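Local structure of probable LacI-family transcriptional regulator (Corynebacterium glutamicum ATCC 13032, 3BIL) at residues H287-D293 with A326-S332; L76-Y80 with D249-T253; P186-L190 with R202-F206; D293-L299 with T322-A326. The protein probably acts as a DNA-binding transcriptional regulator of the LacI family, coupling a helix-turn-helix head to a domain of the periplasmic-binding-protein type. One frame throughout, in Å; residues are numbered along the deposited sequence.

Interaction 1 (H287-D293 with A326-S332); sequences HPLTVID and ALIHRES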
# COMPACT_ATOMS: atom_id res chain seq x y z
N HIS A 287 -5.87 14.18 14.31
CA HIS A 287 -5.94 13.45 15.57
C HIS A 287 -5.58 12.01 15.23
O HIS A 287 -6.37 11.29 14.61
CB HIS A 287 -7.30 13.54 16.21
CG HIS A 287 -7.68 14.92 16.65
ND1 HIS A 287 -8.02 15.92 15.77
CD2 HIS A 287 -7.80 15.45 17.89
CE1 HIS A 287 -8.32 17.02 16.44
NE2 HIS A 287 -8.20 16.76 17.73
N PRO A 288 -4.38 11.59 15.61
CA PRO A 288 -3.99 10.27 15.17
C PRO A 288 -5.02 9.22 15.59
O PRO A 288 -5.77 9.44 16.54
CB PRO A 288 -2.64 10.08 15.84
CG PRO A 288 -2.11 11.51 15.97
CD PRO A 288 -3.32 12.24 16.40
N LEU A 289 -5.06 8.10 14.87
CA LEU A 289 -6.09 7.13 15.05
C LEU A 289 -5.71 6.05 16.03
O LEU A 289 -4.73 5.36 15.84
CB LEU A 289 -6.43 6.45 13.73
CG LEU A 289 -7.74 6.69 13.04
CD1 LEU A 289 -7.88 8.15 12.61
CD2 LEU A 289 -7.71 5.78 11.85
N THR A 290 -6.52 5.86 17.06
CA THR A 290 -6.45 4.66 17.82
C THR A 290 -6.72 3.47 16.86
O THR A 290 -7.68 3.46 16.13
CB THR A 290 -7.43 4.74 18.98
OG1 THR A 290 -7.12 5.89 19.79
CG2 THR A 290 -7.36 3.48 19.84
N VAL A 291 -5.86 2.47 16.86
CA VAL A 291 -6.03 1.34 15.97
C VAL A 291 -5.63 0.06 16.68
O VAL A 291 -4.96 0.07 17.73
CB VAL A 291 -5.12 1.43 14.69
CG1 VAL A 291 -5.56 2.57 13.70
CG2 VAL A 291 -3.62 1.55 15.05
N ILE A 292 -6.06 -1.06 16.09
CA ILE A 292 -5.72 -2.36 16.56
C ILE A 292 -4.60 -2.89 15.70
O ILE A 292 -4.72 -3.02 14.49
CB ILE A 292 -6.97 -3.27 16.59
CG1 ILE A 292 -7.90 -2.79 17.71
CG2 ILE A 292 -6.57 -4.73 16.81
CD1 ILE A 292 -9.24 -3.51 17.75
N ASP A 293 -3.46 -3.13 16.32
CA ASP A 293 -2.32 -3.60 15.59
C ASP A 293 -2.30 -5.13 15.65
O ASP A 293 -2.59 -5.73 16.67
CB ASP A 293 -1.03 -2.96 16.16
CG ASP A 293 0.26 -3.64 15.67
OD1 ASP A 293 0.25 -4.40 14.70
OD2 ASP A 293 1.32 -3.42 16.27
N ALA A 326 -3.02 -6.06 19.52
CA ALA A 326 -2.86 -5.03 20.55
C ALA A 326 -3.50 -3.70 20.19
O ALA A 326 -3.60 -3.37 19.02
CB ALA A 326 -1.37 -4.87 20.90
N LEU A 327 -3.95 -2.96 21.19
CA LEU A 327 -4.49 -1.61 20.99
C LEU A 327 -3.41 -0.49 21.16
O LEU A 327 -2.89 -0.30 22.25
CB LEU A 327 -5.63 -1.36 21.97
CG LEU A 327 -6.38 -0.04 21.82
CD1 LEU A 327 -7.29 -0.09 20.60
CD2 LEU A 327 -7.24 0.19 23.05
N ILE A 328 -3.11 0.23 20.07
CA ILE A 328 -2.28 1.40 20.09
C ILE A 328 -3.19 2.61 20.40
O ILE A 328 -3.97 3.05 19.56
CB ILE A 328 -1.58 1.60 18.70
CG1 ILE A 328 -1.03 0.28 18.14
CG2 ILE A 328 -0.47 2.64 18.76
CD1 ILE A 328 -0.10 -0.51 19.03
N HIS A 329 -3.09 3.14 21.60
CA HIS A 329 -3.91 4.28 22.01
C HIS A 329 -3.32 5.56 21.45
O HIS A 329 -2.18 5.94 21.74
CB HIS A 329 -4.05 4.35 23.54
CG HIS A 329 -5.21 5.18 24.02
ND1 HIS A 329 -5.70 5.11 25.30
CD2 HIS A 329 -5.96 6.12 23.38
CE1 HIS A 329 -6.70 5.96 25.44
NE2 HIS A 329 -6.87 6.59 24.29
N ARG A 330 -4.12 6.22 20.60
CA ARG A 330 -3.72 7.50 20.04
C ARG A 330 -4.74 8.55 20.43
O ARG A 330 -5.05 8.65 21.61
CB ARG A 330 -3.51 7.42 18.57
CG ARG A 330 -2.48 6.38 18.18
CD ARG A 330 -1.80 6.85 16.88
NE ARG A 330 -0.87 5.85 16.39
CZ ARG A 330 -1.08 5.04 15.37
NH1 ARG A 330 -2.20 5.10 14.68
NH2 ARG A 330 -0.13 4.18 15.04
N GLU A 331 -5.27 9.33 19.49
CA GLU A 331 -6.20 10.40 19.90
C GLU A 331 -7.59 10.50 19.22
O GLU A 331 -8.15 11.60 19.14
CB GLU A 331 -5.48 11.74 19.86
CG GLU A 331 -4.85 12.14 21.21
CD GLU A 331 -3.33 11.93 21.26
OE1 GLU A 331 -2.83 11.51 22.34
OE2 GLU A 331 -2.64 12.21 20.23
N SER A 332 -8.17 9.39 18.78
CA SER A 332 -9.44 9.43 18.04
C SER A 332 -10.72 9.03 18.84
O SER A 332 -11.75 8.72 18.24
CB SER A 332 -9.31 8.60 16.77
OG SER A 332 -8.80 7.31 17.01
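Val291 to Asp293 and Ala326 to Ile328 run as antiparallel strands whose axes approach to 4.7 Å, with Val291–Ile328 and Asp293–Ala326 as hydrogen-bonded pairs and Ile292–Leu327 as the non-hydrogen-bonded pair between them. At one end, the N of Asp293 donates to the O of Ala326 at 2.7 Å, and a second bond returns from Ala326 N to Asp293 O. Beyond Ile328 the regular bridges stop, and the hydroxyls of Thr290 and Ser332 supply acceptors for backbone N atoms. The hydroxyl of Thr290 lies beside its own backbone N (chi1 -58°), where OG1 accepts from the N of Arg330 at 3.1 Å. The N of Thr290 in turn donates to Ser332 OG at 2.7 Å, and Ser332 OG is also bonded to the O of Val273. The other branch of Thr290, CG2, lies 3.7 Å from CD1 of Leu327. The aliphatic part of Arg330 lies against Pro288, with its CD 3.5 Å from Pro288 CB, and its NH1 makes a weak, bent bond of 2.8 Å to Leu289 O. One backbone bond persists here: Pro288 O receives the N of Glu331 from above its carbonyl plane. On the face shared by Val291, Asp293 and Ile328, CG1 of Ile328 rests 3.8 Å from Asp293 CB. Hydroxyls thus stand in for carbonyls where the regular strand pairing ends, extending the pairing of the two segments.

Interaction 2 (L76-Y80 with D249-T253); sequences LINHY and DSMMT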
# COMPACT_ATOMS: atom_id res chain seq x y z
N LEU A 76 -2.68 -6.64 -2.89
CA LEU A 76 -1.40 -5.95 -2.70
C LEU A 76 -1.60 -4.46 -2.45
O LEU A 76 -0.76 -3.82 -1.82
CB LEU A 76 -0.42 -6.22 -3.88
CG LEU A 76 0.13 -7.66 -4.00
CD1 LEU A 76 0.83 -7.91 -5.35
CD2 LEU A 76 1.08 -8.00 -2.86
N ILE A 77 -2.72 -3.90 -2.92
CA ILE A 77 -3.10 -2.55 -2.51
C ILE A 77 -3.54 -2.51 -1.04
O ILE A 77 -3.56 -1.45 -0.44
CB ILE A 77 -4.14 -1.84 -3.46
CG1 ILE A 77 -5.49 -2.55 -3.49
CG2 ILE A 77 -3.59 -1.69 -4.89
CD1 ILE A 77 -6.63 -1.66 -4.05
N ASN A 78 -3.90 -3.65 -0.47
CA ASN A 78 -3.97 -3.72 0.98
C ASN A 78 -2.55 -3.57 1.58
O ASN A 78 -1.63 -4.36 1.30
CB ASN A 78 -4.64 -5.00 1.47
CG ASN A 78 -5.15 -4.89 2.91
OD1 ASN A 78 -4.43 -4.48 3.81
ND2 ASN A 78 -6.40 -5.27 3.11
N HIS A 79 -2.39 -2.51 2.37
CA HIS A 79 -1.10 -2.19 2.89
C HIS A 79 -0.69 -3.26 3.87
O HIS A 79 0.49 -3.54 4.03
CB HIS A 79 -1.12 -0.82 3.55
CG HIS A 79 0.06 -0.56 4.43
ND1 HIS A 79 0.04 -0.79 5.79
CD2 HIS A 79 1.30 -0.08 4.14
CE1 HIS A 79 1.21 -0.46 6.31
NE2 HIS A 79 1.99 -0.03 5.33
N TYR A 80 -1.67 -3.90 4.50
CA TYR A 80 -1.37 -4.97 5.44
C TYR A 80 -0.75 -6.19 4.77
O TYR A 80 0.24 -6.74 5.24
CB TYR A 80 -2.62 -5.36 6.18
CG TYR A 80 -2.47 -6.60 7.03
CD1 TYR A 80 -2.00 -6.53 8.34
CD2 TYR A 80 -2.82 -7.85 6.51
CE1 TYR A 80 -1.89 -7.65 9.12
CE2 TYR A 80 -2.70 -8.98 7.28
CZ TYR A 80 -2.24 -8.87 8.58
OH TYR A 80 -2.16 -10.02 9.32
N ASP A 249 -11.34 -3.79 9.38
CA ASP A 249 -10.32 -4.00 8.31
C ASP A 249 -9.52 -2.77 7.96
O ASP A 249 -9.99 -1.65 8.18
CB ASP A 249 -11.00 -4.47 7.02
CG ASP A 249 -11.06 -5.96 6.94
OD1 ASP A 249 -10.30 -6.57 7.72
OD2 ASP A 249 -11.85 -6.52 6.15
N SER A 250 -8.34 -2.94 7.36
CA SER A 250 -7.71 -1.82 6.64
C SER A 250 -8.75 -1.10 5.76
O SER A 250 -8.96 0.12 5.88
CB SER A 250 -6.59 -2.30 5.69
OG SER A 250 -5.47 -2.80 6.39
N MET A 251 -9.37 -1.86 4.85
CA MET A 251 -10.22 -1.25 3.83
C MET A 251 -11.46 -0.60 4.44
O MET A 251 -11.84 0.52 4.05
CB MET A 251 -10.52 -2.20 2.66
CG MET A 251 -9.22 -2.71 1.88
SD MET A 251 -7.97 -1.52 1.20
CE MET A 251 -6.64 -1.43 2.41
N MET A 252 -12.07 -1.27 5.43
CA MET A 252 -13.16 -0.67 6.16
C MET A 252 -12.68 0.66 6.86
O MET A 252 -13.41 1.66 6.90
CB MET A 252 -13.84 -1.71 7.09
CG MET A 252 -14.55 -2.97 6.38
SD MET A 252 -16.00 -2.60 5.30
CE MET A 252 -15.19 -1.89 3.91
N THR A 253 -11.42 0.70 7.31
CA THR A 253 -10.89 1.88 8.01
C THR A 253 -10.78 3.09 7.12
O THR A 253 -11.00 4.22 7.59
CB THR A 253 -9.48 1.65 8.63
OG1 THR A 253 -9.55 0.56 9.55
CG2 THR A 253 -9.02 2.91 9.38
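Asn78 faces Ser250 and Met251 where the starts of two helices come together. From its CB onward, the Asn78 side chain crosses that of Met251 obliquely at the first turn of the second helix. CB sits 4.2 Å from the terminal methyl CE of Met251, and CG comes closer, at 3.8 Å from the same methyl. The Met251 chain, bent at both chi2 and chi3, folds back to bring CE there. At the tip the amide divides its work. ND2 lies 3.9 Å from Met251 CE and equally far from Ser250 CB, both carbon neighbours, whereas OD1 turns to its own helix and accepts from Tyr80 N at 2.9 Å. That donor lies in the carbonyl plane on a lone pair, making Asn78 a true N-cap and fixing the rotation of the amide. Ser250 OG is 3.2 Å from OD1, yet its hydrogen bond goes to Asp277 OD2, and the approach of the two oxygens is not itself counted as a bond. The Asn78 side chain sits between the N-termini of helices 79-94 and 250-262, which follow strands 69-73 and 244-247; these facing helix starts are consistent with the interlobe cleft of the periplasmic-binding-protein fold. Ile77 and Leu76 pack against the second subunit.

Interaction 3 (P186-L190 with R202-F206); sequences PIGYL and RLEDF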
# COMPACT_ATOMS: atom_id res chain seq x y z
N PRO A 186 -23.38 5.13 21.04
CA PRO A 186 -23.22 3.75 20.55
C PRO A 186 -22.12 3.56 19.54
O PRO A 186 -21.73 4.50 18.84
CB PRO A 186 -24.59 3.42 19.88
CG PRO A 186 -25.29 4.67 19.72
CD PRO A 186 -24.60 5.77 20.51
N ILE A 187 -21.69 2.31 19.41
CA ILE A 187 -20.64 1.96 18.52
C ILE A 187 -21.24 1.39 17.23
O ILE A 187 -22.08 0.48 17.27
CB ILE A 187 -19.69 0.92 19.17
CG1 ILE A 187 -19.16 1.45 20.51
CG2 ILE A 187 -18.51 0.52 18.20
CD1 ILE A 187 -18.51 0.39 21.42
N GLY A 188 -20.81 1.92 16.09
CA GLY A 188 -21.09 1.34 14.80
C GLY A 188 -19.91 0.50 14.39
O GLY A 188 -18.89 1.02 13.95
N TYR A 189 -20.02 -0.80 14.52
CA TYR A 189 -18.92 -1.66 14.12
C TYR A 189 -19.12 -2.02 12.67
O TYR A 189 -20.20 -2.42 12.24
CB TYR A 189 -18.82 -2.90 14.99
CG TYR A 189 -17.78 -3.93 14.53
CD1 TYR A 189 -16.44 -3.81 14.93
CD2 TYR A 189 -18.13 -5.02 13.71
CE1 TYR A 189 -15.51 -4.71 14.53
CE2 TYR A 189 -17.16 -5.94 13.29
CZ TYR A 189 -15.86 -5.76 13.69
OH TYR A 189 -14.89 -6.62 13.33
N LEU A 190 -18.06 -1.85 11.92
CA LEU A 190 -18.13 -2.00 10.50
C LEU A 190 -17.38 -3.28 10.17
O LEU A 190 -16.16 -3.32 10.11
CB LEU A 190 -17.59 -0.73 9.82
CG LEU A 190 -17.68 -0.63 8.30
CD1 LEU A 190 -19.10 -0.35 7.91
CD2 LEU A 190 -16.77 0.46 7.73
N ARG A 202 -13.76 -11.70 14.30
CA ARG A 202 -13.73 -10.36 14.86
C ARG A 202 -15.10 -9.83 15.17
O ARG A 202 -15.24 -8.95 16.04
CB ARG A 202 -13.04 -9.39 13.89
CG ARG A 202 -11.62 -9.85 13.53
CD ARG A 202 -10.92 -8.82 12.71
NE ARG A 202 -9.65 -9.35 12.28
CZ ARG A 202 -8.93 -8.80 11.32
NH1 ARG A 202 -9.40 -7.74 10.69
NH2 ARG A 202 -7.77 -9.33 10.96
N LEU A 203 -16.11 -10.31 14.44
CA LEU A 203 -17.46 -9.89 14.78
C LEU A 203 -17.99 -10.66 16.01
O LEU A 203 -18.62 -10.06 16.89
CB LEU A 203 -18.40 -9.90 13.57
CG LEU A 203 -19.90 -9.88 13.87
CD1 LEU A 203 -20.41 -8.45 14.13
CD2 LEU A 203 -20.65 -10.57 12.71
N GLU A 204 -17.70 -11.97 16.12
CA GLU A 204 -17.95 -12.69 17.40
C GLU A 204 -17.34 -11.88 18.58
O GLU A 204 -18.08 -11.51 19.52
CB GLU A 204 -17.39 -14.13 17.44
CG GLU A 204 -17.80 -15.11 16.32
CD GLU A 204 -17.01 -16.46 16.36
OE1 GLU A 204 -17.04 -17.21 15.34
OE2 GLU A 204 -16.36 -16.79 17.40
N ASP A 205 -16.03 -11.58 18.49
CA ASP A 205 -15.27 -10.90 19.57
C ASP A 205 -15.76 -9.52 19.93
O ASP A 205 -15.79 -9.11 21.09
CB ASP A 205 -13.80 -10.84 19.22
CG ASP A 205 -13.19 -12.22 19.03
OD1 ASP A 205 -12.13 -12.34 18.38
OD2 ASP A 205 -13.76 -13.19 19.55
N PHE A 206 -16.14 -8.76 18.94
CA PHE A 206 -16.71 -7.48 19.25
C PHE A 206 -18.06 -7.70 19.97
O PHE A 206 -18.42 -6.91 20.87
CB PHE A 206 -16.85 -6.64 17.95
CG PHE A 206 -17.82 -5.51 18.07
CD1 PHE A 206 -17.42 -4.29 18.57
CD2 PHE A 206 -19.17 -5.71 17.72
CE1 PHE A 206 -18.33 -3.23 18.68
CE2 PHE A 206 -20.10 -4.68 17.87
CZ PHE A 206 -19.67 -3.43 18.36
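The ring of Tyr189 carries the ring of Phe206 over one face in an offset stack, with centroids 4.5 Å apart and planes 17° from parallel. The displacement is large enough to put each ring over the other's methylene. Tyr189 CB lies 3.6 Å from the Phe206 centroid, close to the ring normal, and Phe206 CB sits in the same way over the Tyr189 face at 4.2 Å; both are CH-pi contacts. The two side chains slide past each other in opposite directions, each with CG anti to its backbone N (chi1 174° in Tyr189), which sends the strand ring out to the helix and the helix ring back to the strand. Obliquely to these rings come two aliphatic groups: CG2 of Ile187, 3.8 Å from Phe206 CE1, and CD1 of Leu203, 4.1 Å from Tyr189 CD2. At the far end of the tyrosine, OH approaches Arg202 CB at 3.4 Å, while the Arg202 guanidinium leads away to the O of Gly248. Phe246 meets the Tyr189 ring edge-to-face. The stack joins strand and helix of a beta-alpha-beta unit, strand 187-190, helix 197-212 and strand 219-221, in a Rossmann-like lobe.

Interaction 4 (D293-L299 with T322-A326); sequences DQNVEQL and TIPTA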
# COMPACT_ATOMS: atom_id res chain seq x y z
N ASP A 293 -3.46 -3.13 16.32
CA ASP A 293 -2.32 -3.60 15.59
C ASP A 293 -2.30 -5.13 15.65
O ASP A 293 -2.59 -5.73 16.67
CB ASP A 293 -1.03 -2.96 16.16
CG ASP A 293 0.26 -3.64 15.67
OD1 ASP A 293 0.25 -4.40 14.70
OD2 ASP A 293 1.32 -3.42 16.27
N GLN A 294 -1.98 -5.75 14.54
CA GLN A 294 -1.93 -7.18 14.46
C GLN A 294 -0.55 -7.73 14.42
O GLN A 294 -0.37 -8.96 14.32
CB GLN A 294 -2.56 -7.60 13.17
CG GLN A 294 -3.98 -7.90 13.30
CD GLN A 294 -4.47 -8.30 11.99
OE1 GLN A 294 -4.49 -9.49 11.67
NE2 GLN A 294 -4.77 -7.31 11.15
N ASN A 295 0.43 -6.84 14.42
CA ASN A 295 1.81 -7.24 14.49
C ASN A 295 2.24 -8.14 13.32
O ASN A 295 2.69 -9.26 13.53
CB ASN A 295 2.09 -7.90 15.84
CG ASN A 295 3.45 -7.54 16.37
OD1 ASN A 295 4.47 -8.08 15.92
ND2 ASN A 295 3.48 -6.56 17.28
N VAL A 296 2.12 -7.60 12.11
CA VAL A 296 2.38 -8.32 10.86
C VAL A 296 3.75 -8.94 10.84
O VAL A 296 3.91 -10.03 10.28
CB VAL A 296 2.38 -7.40 9.61
CG1 VAL A 296 1.64 -8.07 8.50
CG2 VAL A 296 1.79 -6.07 9.92
N GLU A 297 4.72 -8.24 11.42
CA GLU A 297 6.14 -8.67 11.41
C GLU A 297 6.33 -10.03 12.08
O GLU A 297 7.01 -10.92 11.55
CB GLU A 297 7.05 -7.58 12.02
CG GLU A 297 8.58 -7.84 11.89
CD GLU A 297 9.48 -6.57 12.03
OE1 GLU A 297 10.74 -6.73 12.02
OE2 GLU A 297 8.96 -5.43 12.16
N GLN A 298 5.69 -10.20 13.23
CA GLN A 298 5.78 -11.41 14.02
C GLN A 298 5.05 -12.58 13.35
O GLN A 298 5.49 -13.71 13.46
CB GLN A 298 5.19 -11.13 15.38
CG GLN A 298 5.67 -12.00 16.51
CD GLN A 298 4.99 -11.61 17.80
OE1 GLN A 298 4.57 -12.47 18.59
NE2 GLN A 298 4.83 -10.29 18.01
N LEU A 299 3.93 -12.30 12.68
CA LEU A 299 3.18 -13.33 11.99
C LEU A 299 3.95 -13.90 10.82
O LEU A 299 3.97 -15.11 10.62
CB LEU A 299 1.87 -12.78 11.48
CG LEU A 299 0.81 -13.04 12.53
CD1 LEU A 299 -0.25 -11.92 12.56
CD2 LEU A 299 0.23 -14.42 12.28
N THR A 322 -1.09 -18.69 17.31
CA THR A 322 -1.65 -17.35 17.27
C THR A 322 -0.75 -16.28 17.91
O THR A 322 -0.13 -16.49 18.93
CB THR A 322 -3.09 -17.23 17.92
OG1 THR A 322 -3.05 -17.59 19.31
CG2 THR A 322 -4.14 -18.06 17.16
N ILE A 323 -0.72 -15.13 17.26
CA ILE A 323 -0.02 -13.98 17.75
C ILE A 323 -1.13 -13.16 18.33
O ILE A 323 -2.15 -13.04 17.68
CB ILE A 323 0.57 -13.21 16.58
CG1 ILE A 323 1.50 -14.11 15.75
CG2 ILE A 323 1.23 -11.94 17.03
CD1 ILE A 323 2.65 -14.66 16.51
N PRO A 324 -0.96 -12.56 19.53
CA PRO A 324 -2.08 -11.75 19.98
C PRO A 324 -2.08 -10.40 19.25
O PRO A 324 -1.13 -10.07 18.50
CB PRO A 324 -1.76 -11.54 21.46
CG PRO A 324 -0.31 -11.42 21.47
CD PRO A 324 0.16 -12.49 20.47
N THR A 325 -3.12 -9.63 19.52
CA THR A 325 -3.40 -8.40 18.83
C THR A 325 -3.35 -7.30 19.89
O THR A 325 -3.56 -7.60 21.08
CB THR A 325 -4.77 -8.55 18.22
OG1 THR A 325 -4.71 -8.19 16.84
CG2 THR A 325 -5.82 -7.75 18.95
N ALA A 326 -3.02 -6.06 19.52
CA ALA A 326 -2.86 -5.03 20.55
C ALA A 326 -3.50 -3.70 20.19
O ALA A 326 -3.60 -3.37 19.02
CB ALA A 326 -1.37 -4.87 20.90
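In Ile323, CG1 lies anti to the carbonyl carbon (chi1 -57°) and meets Leu299, CG2 lies anti to the backbone N, and the turn at chi2 (-60°) brings CD1 to Gln298. The Gln298 side chain is extended beyond CG (chi2 -180°) and reaches across the isoleucine obliquely. Its amide oxygen OE1 lies 3.6 Å from Ile323 CD1, an apolar neighbour; a weak hydrogen bond to Arg302 serves that oxygen, and NE2 makes another weak one to Asn295 OD1. Leu299 passes Ile323 in the opposite direction, with its CG 3.5 Å from Ile323 CG1, and its other neighbours include Ala164 and Ser166 of strand 163-167. The contact is consistent with one of the interlobe crossings that form the hinge in the periplasmic-binding-protein fold: strand 291-293 ends here, the chain crosses into helix 296-308, and strand 322-328 returns antiparallel to strand 291-293. The geometry fits an Asx turn from Asp293 OD1 to the N of Asn295, the N-cap residue of helix 296-308, although the modelled bond is too short for its detail to be trusted. The carbonyl of Asp293 has two donors. Besides the strand bond from Ala326 N, Thr325 OG1 donates to Asp293 O at 3.3 Å from above the carbonyl plane. That same hydroxyl lies 3.6 Å from CG of Gln294, whose OE1 is hydrogen-bonded to Ser166 OG and whose NE2 bonds weakly to Asp277.

In the fold
Along the chain, interaction 3 is nested inside the loop closed by interaction 2, which closes before interactions 1 and 4 open; interaction 4 lies in turn within interaction 1. Their centres stand about 15 to 19 Å apart. Interactions 1 and 4 share Asp293, Ala326 and strand 322-328, and meet again where Ile292 packs on Thr325. Interactions 1, 3 and 4 reach the same run of strands, continuous through those that cross between the lobes. Tyr80 of interaction 2 touches Gln294 and Val296 of interaction 4, while Asp249 and Arg202 form a long, weak ion pair between interactions 2 and 3. The contacts thus join the C-terminal lobe to the probable hinge and interlobe cleft, consistent with lobes that move in LacI-type relatives.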